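Local structure of hypothetical protein SA0798 (Staphylococcus aureus subsp. aureus N315, 1XG8) at residues Y89-D92 / G93-T97. The protein is of unknown function but has a thioredoxin-like fold and belongs to the DUF1462 family of the thioredoxin clan. Sequence-based numbering, arbitrary orientation.
Sequences YVAD and GYIQT
The backbone leaves edge strand 88-92 at D92, turns at G93 and doubles back, bringing the CA atoms of A91 and I95 to 6.1 Å. This is the connection from the last strand of a thioredoxin-like sheet to the C-terminal helix 97-110. G93 has a positive phi of 76°, a value that favours glycine. Just before the turn, a classic beta bulge sets V90 and A91 together opposite I83 on strand 82-85, and G93 is hydrogen-bonded through its backbone to P81.

The contact across the turn is apolar and local. A91 CB points at I95 and meets both of its branches, I95 CG1 at 3.8 Å and I95 CG2 at 3.9 Å. CG1 sits beside the backbone N (chi1 -62°), which leaves CG2 anti to that N and presents the two branches together to the methyl. I95 CG1 also comes within 4.1 Å of D92 C. I95 further packs on P81, I83 and I100, joining the loop to the neighbouring strand and the helix. Q96 follows as the helix N-cap.

On the strand itself, Y89 and D92 meet. The Y89 ring has A91 N over one face, 3.7 Å above its plane and offset toward the rim, and D92 CB at its edge. D92 OD2 accepts a hydrogen bond from F79 N. Y89 OH is modelled 2.4 Å from D92 OD1, shorter than a normal hydrogen bond, so the exact length is doubtful.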
loop_
_atom_site.group_PDB
_atom_site.type_symbol
_atom_site.label_atom_id
_atom_site.label_comp_id
_atom_site.label_asym_id
_atom_site.label_seq_id
_atom_site.Cartn_x
_atom_site.Cartn_y
_atom_site.Cartn_z
ATOM N N TYR A 89 0.233 -3.586 -7.407
ATOM C CA TYR A 89 -0.537 -2.371 -7.177
ATOM C C TYR A 89 -1.876 -2.691 -6.532
ATOM O O TYR A 89 -2.618 -3.548 -7.012
ATOM C CB TYR A 89 -0.798 -1.639 -8.491
ATOM C CG TYR A 89 -1.850 -0.551 -8.376
ATOM C CD1 TYR A 89 -1.590 0.637 -7.688
ATOM C CD2 TYR A 89 -3.121 -0.728 -8.926
ATOM C CE1 TYR A 89 -2.572 1.616 -7.550
ATOM C CE2 TYR A 89 -4.105 0.240 -8.795
ATOM C CZ TYR A 89 -3.827 1.406 -8.108
ATOM O OH TYR A 89 -4.808 2.352 -7.978
ATOM N N VAL A 90 -2.183 -1.991 -5.445
ATOM C CA VAL A 90 -3.448 -2.185 -4.748
ATOM C C VAL A 90 -4.301 -0.917 -4.782
ATOM O O VAL A 90 -5.424 -0.945 -5.267
ATOM C CB VAL A 90 -3.215 -2.618 -3.286
ATOM C CG1 VAL A 90 -4.531 -2.649 -2.535
ATOM C CG2 VAL A 90 -2.563 -3.992 -3.254
ATOM N N ALA A 91 -3.761 0.195 -4.285
ATOM C CA ALA A 91 -4.497 1.464 -4.251
ATOM C C ALA A 91 -3.573 2.687 -4.151
ATOM O O ALA A 91 -2.503 2.619 -3.549
ATOM C CB ALA A 91 -5.480 1.454 -3.065
ATOM N N ASP A 92 -3.995 3.803 -4.739
ATOM C CA ASP A 92 -3.206 5.034 -4.700
ATOM C C ASP A 92 -4.061 6.292 -4.527
ATOM O O ASP A 92 -5.129 6.405 -5.120
ATOM C CB ASP A 92 -2.343 5.171 -5.976
ATOM C CG ASP A 92 -3.166 5.438 -7.238
ATOM O OD1 ASP A 92 -4.052 4.626 -7.552
ATOM O OD2 ASP A 92 -2.918 6.452 -7.932
ATOM N N GLY A 93 -3.587 7.229 -3.709
ATOM C CA GLY A 93 -4.305 8.478 -3.503
ATOM C C GLY A 93 -5.515 8.349 -2.606
ATOM O O GLY A 93 -5.379 8.159 -1.400
ATOM N N TYR A 94 -6.700 8.490 -3.184
ATOM C CA TYR A 94 -7.923 8.334 -2.422
ATOM C C TYR A 94 -8.040 6.813 -2.274
ATOM O O TYR A 94 -8.042 6.083 -3.268
ATOM C CB TYR A 94 -9.105 8.920 -3.205
ATOM C CG TYR A 94 -9.143 10.435 -3.213
ATOM C CD1 TYR A 94 -9.303 11.143 -2.027
ATOM C CD2 TYR A 94 -9.000 11.160 -4.399
ATOM C CE1 TYR A 94 -9.319 12.534 -2.009
ATOM C CE2 TYR A 94 -9.017 12.563 -4.397
ATOM C CZ TYR A 94 -9.176 13.240 -3.190
ATOM O OH TYR A 94 -9.191 14.623 -3.140
ATOM N N ILE A 95 -8.122 6.325 -1.041
ATOM C CA ILE A 95 -8.170 4.889 -0.823
ATOM C C ILE A 95 -9.363 4.416 -0.003
ATOM O O ILE A 95 -9.628 4.935 1.076
ATOM C CB ILE A 95 -6.863 4.421 -0.134
ATOM C CG1 ILE A 95 -5.676 4.710 -1.054
ATOM C CG2 ILE A 95 -6.931 2.938 0.211
ATOM C CD1 ILE A 95 -4.355 4.674 -0.355
ATOM N N GLN A 96 -10.078 3.428 -0.535
ATOM C CA GLN A 96 -11.229 2.858 0.150
ATOM C C GLN A 96 -10.853 1.539 0.792
ATOM O O GLN A 96 -10.044 0.781 0.261
ATOM C CB GLN A 96 -12.388 2.616 -0.814
ATOM C CG GLN A 96 -13.195 3.849 -1.165
ATOM C CD GLN A 96 -14.412 3.507 -2.005
ATOM O OE1 GLN A 96 -15.167 2.599 -1.671
ATOM N NE2 GLN A 96 -14.610 4.236 -3.095
ATOM N N THR A 97 -11.463 1.278 1.939
ATOM C CA THR A 97 -11.239 0.066 2.704
ATOM C C THR A 97 -11.551 -1.180 1.877
ATOM O O THR A 97 -10.847 -2.179 1.972
ATOM C CB THR A 97 -12.130 0.063 3.940
ATOM O OG1 THR A 97 -12.122 1.370 4.522
ATOM C CG2 THR A 97 -11.624 -0.935 4.955
#